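Side-chain contacts in peptide chain release factor subunit 1 (Aeropyrum pernix, PDB 3AGK), which probably directs the termination of nascent peptide synthesis in response to the stop codons UAA, UAG and UGA: residues Asp151-Gly156 and Asp196-Lys201; Lys167-Phe172 and Gly203-Asn208; Asn208-Leu213 and Tyr242-Ile247. All coordinates share one frame; numbering follows the deposited sequence.

Contact 1 of 3, residues Asp151-Gly156 and Asp196-Lys201; sequences DQATIG and DEFFKK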
# COMPACT_ATOMS: atom_id res chain seq x y z
N ASP A 151 19.17 17.27 13.42
CA ASP A 151 18.06 17.68 14.29
C ASP A 151 16.68 17.50 13.65
O ASP A 151 15.70 18.11 14.11
CB ASP A 151 18.24 19.15 14.69
CG ASP A 151 18.03 20.09 13.53
OD1 ASP A 151 18.04 19.60 12.38
OD2 ASP A 151 17.85 21.29 13.75
N GLN A 152 16.59 16.68 12.60
CA GLN A 152 15.33 16.49 11.89
C GLN A 152 15.37 15.26 10.98
O GLN A 152 16.41 14.94 10.41
CB GLN A 152 15.03 17.74 11.08
CG GLN A 152 13.67 17.79 10.44
CD GLN A 152 13.49 19.06 9.62
OE1 GLN A 152 12.45 19.28 9.01
NE2 GLN A 152 14.53 19.89 9.59
N ALA A 153 14.25 14.57 10.84
CA ALA A 153 14.21 13.33 10.07
C ALA A 153 12.85 13.07 9.45
O ALA A 153 11.84 13.55 9.94
CB ALA A 153 14.63 12.16 10.94
N THR A 154 12.84 12.32 8.35
CA THR A 154 11.61 11.86 7.71
C THR A 154 11.72 10.35 7.45
O THR A 154 12.73 9.87 6.93
CB THR A 154 11.37 12.58 6.35
OG1 THR A 154 11.27 13.99 6.57
CG2 THR A 154 10.08 12.07 5.65
N ILE A 155 10.68 9.61 7.83
CA ILE A 155 10.61 8.20 7.48
C ILE A 155 9.48 7.99 6.45
O ILE A 155 8.35 8.45 6.65
CB ILE A 155 10.43 7.32 8.73
CG1 ILE A 155 11.56 7.64 9.71
CG2 ILE A 155 10.43 5.82 8.37
CD1 ILE A 155 11.35 7.10 11.09
N GLY A 156 9.81 7.36 5.32
CA GLY A 156 8.84 7.19 4.25
C GLY A 156 8.78 5.76 3.74
O GLY A 156 9.58 4.91 4.14
N ASP A 196 23.20 12.37 19.26
CA ASP A 196 23.14 10.96 19.58
C ASP A 196 21.73 10.53 20.03
O ASP A 196 21.19 9.54 19.55
CB ASP A 196 24.16 10.61 20.67
CG ASP A 196 24.16 9.14 21.00
OD1 ASP A 196 23.69 8.78 22.09
OD2 ASP A 196 24.61 8.33 20.15
N GLU A 197 21.15 11.28 20.96
CA GLU A 197 19.81 10.98 21.44
C GLU A 197 18.77 11.06 20.32
O GLU A 197 17.90 10.20 20.19
CB GLU A 197 19.41 11.94 22.57
CG GLU A 197 18.88 11.24 23.81
CD GLU A 197 19.96 10.43 24.52
OE1 GLU A 197 19.74 9.22 24.74
OE2 GLU A 197 21.02 11.01 24.84
N PHE A 198 18.85 12.10 19.51
CA PHE A 198 17.96 12.22 18.36
C PHE A 198 18.11 11.02 17.38
O PHE A 198 17.12 10.46 16.90
CB PHE A 198 18.13 13.57 17.64
CG PHE A 198 17.20 13.74 16.47
CD1 PHE A 198 15.83 13.90 16.67
CD2 PHE A 198 17.69 13.69 15.15
CE1 PHE A 198 14.97 14.03 15.59
CE2 PHE A 198 16.84 13.83 14.05
CZ PHE A 198 15.47 13.99 14.27
N PHE A 199 19.35 10.60 17.12
CA PHE A 199 19.58 9.48 16.20
C PHE A 199 19.01 8.18 16.73
O PHE A 199 18.58 7.33 15.95
CB PHE A 199 21.07 9.30 15.90
CG PHE A 199 21.61 10.30 14.93
CD1 PHE A 199 20.74 11.18 14.26
CD2 PHE A 199 22.97 10.37 14.67
CE1 PHE A 199 21.23 12.12 13.37
CE2 PHE A 199 23.47 11.31 13.77
CZ PHE A 199 22.59 12.19 13.11
N LYS A 200 18.99 8.03 18.06
CA LYS A 200 18.38 6.85 18.67
C LYS A 200 16.87 6.89 18.52
O LYS A 200 16.25 5.86 18.27
CB LYS A 200 18.77 6.72 20.16
CG LYS A 200 20.14 6.08 20.38
CD LYS A 200 20.69 6.35 21.80
CE LYS A 200 22.14 5.86 21.90
NZ LYS A 200 22.76 6.10 23.23
N LYS A 201 16.28 8.06 18.72
CA LYS A 201 14.85 8.25 18.47
C LYS A 201 14.51 7.90 16.99
O LYS A 201 13.60 7.14 16.73
CB LYS A 201 14.45 9.69 18.79
CG LYS A 201 12.95 9.94 18.90
CD LYS A 201 12.64 11.43 19.05
CE LYS A 201 13.72 12.16 19.86
NZ LYS A 201 13.64 13.66 19.77
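With CG of Phe198 set anti to the backbone N (chi1 -179°) and its ring turned by a chi2 of 70°, the benzyl group reaches from helix 188-215 to the start of strand 152-159. This is helix-on-sheet packing in the middle domain of the eRF1 fold, where the long helix lies against a mixed beta-sheet. The ring is met mainly by backbone, at the turn into the strand and its first residues. Asp151 C sits 3.6 Å above the plane of the Phe198 ring, displaced toward the rim, so one face rests on the peptide leading into Gln152. Gln152 N comes in obliquely, 3.2 Å from Phe198 CE2. At the ring edge, Ala153 N lies near the plane, while Ala153 CB supplies the apolar side-chain contact. No hydrogen bond crosses, and Ala153 N pairs with the backbone of Leu169 on the adjacent strand; the Leu169 side chain also touches Phe198. Cutting Phe198 back to an alanine is likely to open a gap beneath the Asp151-Gln152 peptide and to leave Ala153 CB without its aromatic neighbour. On the helix, Lys200 NZ donates to the syn lone pair of Asp196 OD1 (3.1 Å, a salt bridge); Asp196 OD2 is hydrogen-bonded to Tyr239 OH.

Contact 2 of 3, residues Lys167-Phe172 and Gly203-Asn208; sequences KELEGF and GEEASN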
# COMPACT_ATOMS: atom_id res chain seq x y z
N LYS A 167 6.38 9.11 9.04
CA LYS A 167 6.67 9.84 10.25
C LYS A 167 7.70 10.93 9.96
O LYS A 167 8.64 10.73 9.18
CB LYS A 167 7.23 8.89 11.31
CG LYS A 167 7.44 9.53 12.68
CD LYS A 167 6.16 9.51 13.48
CE LYS A 167 6.29 10.37 14.73
NZ LYS A 167 5.27 10.01 15.74
N GLU A 168 7.50 12.08 10.60
CA GLU A 168 8.50 13.14 10.65
C GLU A 168 8.90 13.38 12.11
O GLU A 168 8.07 13.25 13.02
CB GLU A 168 7.96 14.42 9.99
CG GLU A 168 7.67 14.24 8.49
CD GLU A 168 7.52 15.55 7.73
OE1 GLU A 168 8.54 16.23 7.50
OE2 GLU A 168 6.38 15.88 7.35
N LEU A 169 10.17 13.71 12.35
CA LEU A 169 10.69 13.86 13.70
C LEU A 169 11.55 15.09 13.74
O LEU A 169 12.20 15.42 12.73
CB LEU A 169 11.55 12.66 14.11
CG LEU A 169 10.93 11.28 14.26
CD1 LEU A 169 10.99 10.51 12.96
CD2 LEU A 169 11.68 10.51 15.32
N GLU A 170 11.57 15.74 14.90
CA GLU A 170 12.42 16.90 15.17
C GLU A 170 13.15 16.71 16.49
O GLU A 170 12.65 16.05 17.41
CB GLU A 170 11.58 18.16 15.33
CG GLU A 170 10.56 18.41 14.27
CD GLU A 170 10.35 19.90 14.04
OE1 GLU A 170 9.52 20.51 14.75
OE2 GLU A 170 11.04 20.46 13.16
N GLY A 171 14.33 17.33 16.58
CA GLY A 171 15.10 17.35 17.80
C GLY A 171 15.65 18.74 18.06
O GLY A 171 15.72 19.58 17.15
N PHE A 172 16.02 19.00 19.31
CA PHE A 172 16.69 20.24 19.65
C PHE A 172 18.20 20.03 19.58
O PHE A 172 18.73 19.08 20.17
CB PHE A 172 16.29 20.74 21.03
CG PHE A 172 16.93 22.04 21.42
CD1 PHE A 172 16.56 23.22 20.79
CD2 PHE A 172 17.92 22.08 22.38
CE1 PHE A 172 17.16 24.42 21.13
CE2 PHE A 172 18.52 23.28 22.73
CZ PHE A 172 18.14 24.45 22.09
N GLY A 203 16.30 6.11 14.90
CA GLY A 203 16.56 4.69 14.76
C GLY A 203 15.42 3.82 15.27
O GLY A 203 14.97 2.90 14.58
N GLU A 204 14.96 4.11 16.49
CA GLU A 204 13.82 3.40 17.06
C GLU A 204 12.52 3.58 16.27
O GLU A 204 11.80 2.62 16.01
CB GLU A 204 13.59 3.86 18.50
CG GLU A 204 14.53 3.20 19.49
CD GLU A 204 14.42 3.83 20.88
OE1 GLU A 204 13.43 4.56 21.10
OE2 GLU A 204 15.33 3.60 21.71
N GLU A 205 12.22 4.83 15.92
CA GLU A 205 11.05 5.12 15.12
C GLU A 205 11.10 4.34 13.78
O GLU A 205 10.15 3.64 13.43
CB GLU A 205 10.98 6.62 14.86
CG GLU A 205 9.65 7.06 14.37
CD GLU A 205 8.55 6.73 15.36
OE1 GLU A 205 7.85 5.71 15.17
OE2 GLU A 205 8.41 7.50 16.35
N ALA A 206 12.22 4.45 13.06
CA ALA A 206 12.38 3.74 11.79
C ALA A 206 12.18 2.24 11.97
O ALA A 206 11.42 1.61 11.24
CB ALA A 206 13.75 4.03 11.19
N SER A 207 12.87 1.68 12.96
CA SER A 207 12.77 0.25 13.24
C SER A 207 11.35 -0.23 13.58
O SER A 207 10.91 -1.29 13.10
CB SER A 207 13.76 -0.15 14.35
OG SER A 207 15.10 0.07 13.94
N ASN A 208 10.62 0.54 14.39
CA ASN A 208 9.24 0.19 14.69
C ASN A 208 8.36 0.17 13.44
O ASN A 208 7.46 -0.66 13.31
CB ASN A 208 8.64 1.15 15.72
CG ASN A 208 9.21 0.93 17.11
OD1 ASN A 208 9.08 1.80 17.97
ND2 ASN A 208 9.85 -0.22 17.34
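Apolar contact carries most of the junction between Lys167, Leu169 and Glu205, which joins edge strand 162-170 to helix 188-215 in the helix-on-sheet layer of the eRF1 middle domain. Glu205 CG lies 3.7 Å from Lys167 CG and 4.0 Å from Leu169 CD1, so its methylene bridges two residues of the strand. Leu169 CD2 meets Glu205 CB at 4.0 Å. Bends at chi2 in Lys167 (84°) and Glu205 (60°) bring CG against CG, so that the two chains cross at about a right angle.

Electrostatic contact is looser. Lys167 NZ and Glu205 OE2 are 4.1 Å apart, beyond a salt bridge, and the lysine CE is slightly nearer that oxygen than NZ is.

No hydrogen bond crosses between the two segments; within the helix, Ser207 OG donates to Gly203 O at 2.9 Å, tilted 34° from the carbonyl plane, and Ser207 N reaches the same oxygen from the opposite face. Ser207 OG also bonds Asp241 N, just before helix 242-245.

The chemistry therefore implies that the aliphatic part of Glu205 packs against both the Lys167 chain and the buried Leu169, while the opposite charges probably add only a modest attraction, not fixed by a bond.

Contact 3 of 3, residues Asn208-Leu213 and Tyr242-Ile247; sequences NLLVPL and YRLKKI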
# COMPACT_ATOMS: atom_id res chain seq x y z
N ASN A 208 10.62 0.54 14.39
CA ASN A 208 9.24 0.19 14.69
C ASN A 208 8.36 0.17 13.44
O ASN A 208 7.46 -0.66 13.31
CB ASN A 208 8.64 1.15 15.72
CG ASN A 208 9.21 0.93 17.11
OD1 ASN A 208 9.08 1.80 17.97
ND2 ASN A 208 9.85 -0.22 17.34
N LEU A 209 8.64 1.09 12.52
CA LEU A 209 7.85 1.19 11.29
C LEU A 209 8.26 0.19 10.21
O LEU A 209 7.41 -0.33 9.50
CB LEU A 209 7.92 2.61 10.74
CG LEU A 209 7.21 3.64 11.63
CD1 LEU A 209 7.67 5.03 11.27
CD2 LEU A 209 5.69 3.50 11.51
N LEU A 210 9.55 -0.09 10.10
CA LEU A 210 10.06 -0.80 8.92
C LEU A 210 10.37 -2.28 9.16
O LEU A 210 10.18 -3.11 8.27
CB LEU A 210 11.29 -0.07 8.35
CG LEU A 210 11.18 0.97 7.22
CD1 LEU A 210 9.75 1.38 6.86
CD2 LEU A 210 12.08 2.20 7.46
N VAL A 211 10.83 -2.61 10.36
CA VAL A 211 11.20 -4.00 10.66
C VAL A 211 10.07 -5.03 10.48
O VAL A 211 10.31 -6.13 9.98
CB VAL A 211 11.84 -4.13 12.07
CG1 VAL A 211 11.85 -5.61 12.53
CG2 VAL A 211 13.24 -3.52 12.07
N PRO A 212 8.84 -4.71 10.90
CA PRO A 212 7.77 -5.69 10.65
C PRO A 212 7.61 -5.96 9.15
O PRO A 212 7.45 -7.11 8.73
CB PRO A 212 6.52 -5.00 11.19
CG PRO A 212 7.04 -4.04 12.22
CD PRO A 212 8.36 -3.56 11.69
N LEU A 213 7.67 -4.90 8.35
CA LEU A 213 7.62 -5.03 6.90
C LEU A 213 8.74 -5.93 6.40
O LEU A 213 8.52 -6.79 5.54
CB LEU A 213 7.71 -3.65 6.25
CG LEU A 213 6.38 -2.91 6.05
CD1 LEU A 213 5.46 -3.06 7.26
CD2 LEU A 213 6.61 -1.44 5.73
N TYR A 242 19.50 -3.98 13.07
CA TYR A 242 20.31 -4.80 12.17
C TYR A 242 19.52 -5.43 11.01
O TYR A 242 20.07 -5.59 9.92
CB TYR A 242 21.05 -5.89 12.95
CG TYR A 242 20.16 -7.04 13.39
CD1 TYR A 242 19.39 -6.95 14.55
CD2 TYR A 242 20.10 -8.22 12.65
CE1 TYR A 242 18.58 -8.01 14.96
CE2 TYR A 242 19.29 -9.28 13.06
CZ TYR A 242 18.53 -9.17 14.21
OH TYR A 242 17.74 -10.21 14.61
N ARG A 243 18.25 -5.79 11.25
CA ARG A 243 17.42 -6.31 10.15
C ARG A 243 17.29 -5.29 9.03
O ARG A 243 17.18 -5.67 7.86
CB ARG A 243 16.03 -6.72 10.62
CG ARG A 243 16.02 -7.94 11.51
CD ARG A 243 15.71 -7.54 12.92
NE ARG A 243 14.43 -8.05 13.36
CZ ARG A 243 13.84 -7.68 14.49
NH1 ARG A 243 12.67 -8.20 14.84
NH2 ARG A 243 14.43 -6.79 15.26
N LEU A 244 17.29 -4.01 9.38
CA LEU A 244 17.22 -2.97 8.36
C LEU A 244 18.61 -2.68 7.78
O LEU A 244 18.77 -2.41 6.58
CB LEU A 244 16.62 -1.69 8.93
CG LEU A 244 15.18 -1.80 9.43
CD1 LEU A 244 14.64 -0.42 9.76
CD2 LEU A 244 14.31 -2.46 8.37
N LYS A 245 19.62 -2.74 8.64
CA LYS A 245 20.97 -2.50 8.18
C LYS A 245 21.33 -3.49 7.06
O LYS A 245 21.97 -3.12 6.08
CB LYS A 245 21.95 -2.61 9.35
CG LYS A 245 22.24 -1.29 10.08
CD LYS A 245 23.72 -0.94 9.86
CE LYS A 245 24.22 0.16 10.75
NZ LYS A 245 24.70 -0.35 12.04
N LYS A 246 20.90 -4.75 7.22
CA LYS A 246 21.16 -5.80 6.24
C LYS A 246 20.76 -5.45 4.81
O LYS A 246 21.40 -5.89 3.85
CB LYS A 246 20.42 -7.08 6.64
CG LYS A 246 20.51 -8.17 5.58
CD LYS A 246 19.78 -9.43 6.01
CE LYS A 246 19.81 -10.46 4.91
NZ LYS A 246 19.22 -11.75 5.36
N ILE A 247 19.69 -4.67 4.66
CA ILE A 247 19.10 -4.39 3.34
C ILE A 247 19.17 -2.92 3.01
O ILE A 247 18.36 -2.39 2.25
CB ILE A 247 17.63 -4.86 3.26
CG1 ILE A 247 16.80 -4.20 4.37
CG2 ILE A 247 17.54 -6.39 3.38
CD1 ILE A 247 15.33 -4.47 4.24
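Val211 divides its two methyls between neighbouring residues of helix 242-245: CG1 meets Arg243 and CG2 meets Leu244. Its chi1 of 164° accounts for the split, setting CG1 anti to the backbone N and CG2 anti to the carbonyl carbon.

CG1 is centred over one face of the Arg243 guanidinium, 3.4 Å above the plane. The near-equal separations of Val211 CG1 from Arg243 CZ (3.5 Å), NE and NH1 (both 3.6 Å) fit a methyl set over the centre of the group, NH2 being slightly farther. Arg243 presents that face through bends at chi2 and chi3 (108° and 113°), and its side chain crosses the valine at about a right angle. The guanidinium's polar ends turn to other partners: NH2 forms a salt bridge with Asp241 OD1, and NH1 another with Glu215 OE1.

Leu244 supplies the apolar half. Its CG is anti to its carbonyl carbon, which turns the fork toward Leu210 and Val211 together. Leu244 CG lies 3.7 Å from Val211 CG2, while Leu244 CD1 comes equally close to Leu210 CB, at 3.7 Å. Leu210 and Leu244 also both touch Leu219, which extends this helix-helix packing onto strand 219-226 of the mixed sheet in the middle domain of the eRF1 fold.

No hydrogen bond links the two segments. The chemistry implies a greasy seam with a cation at its margin: two carboxylates probably offset the arginine's charge and hold its plane, while the methyl over one face probably shields it and makes no claim on its N-H groups.

Overall arrangement
From the N terminus, strand 152-159 runs into antiparallel strand 162-170, and the chain then reaches helix 188-215. Contact 1 closes the loop from 151-156 to 196-201. Contact 2 starts inside that loop and ends beyond it, at 203-208, so the two cross. Their centres are about 4 Å apart, and backbone pairing joins their strands, with Ile155 N 2.7 Å from Lys167 O. Contact 3 follows in series: it shares Asn208 with contact 2, and its loop passes through strand 219-226 before closing at 242-247. Helix 188-215 serves all three, linking two adjacent strands of the sheet to helix 242-245 within the middle domain.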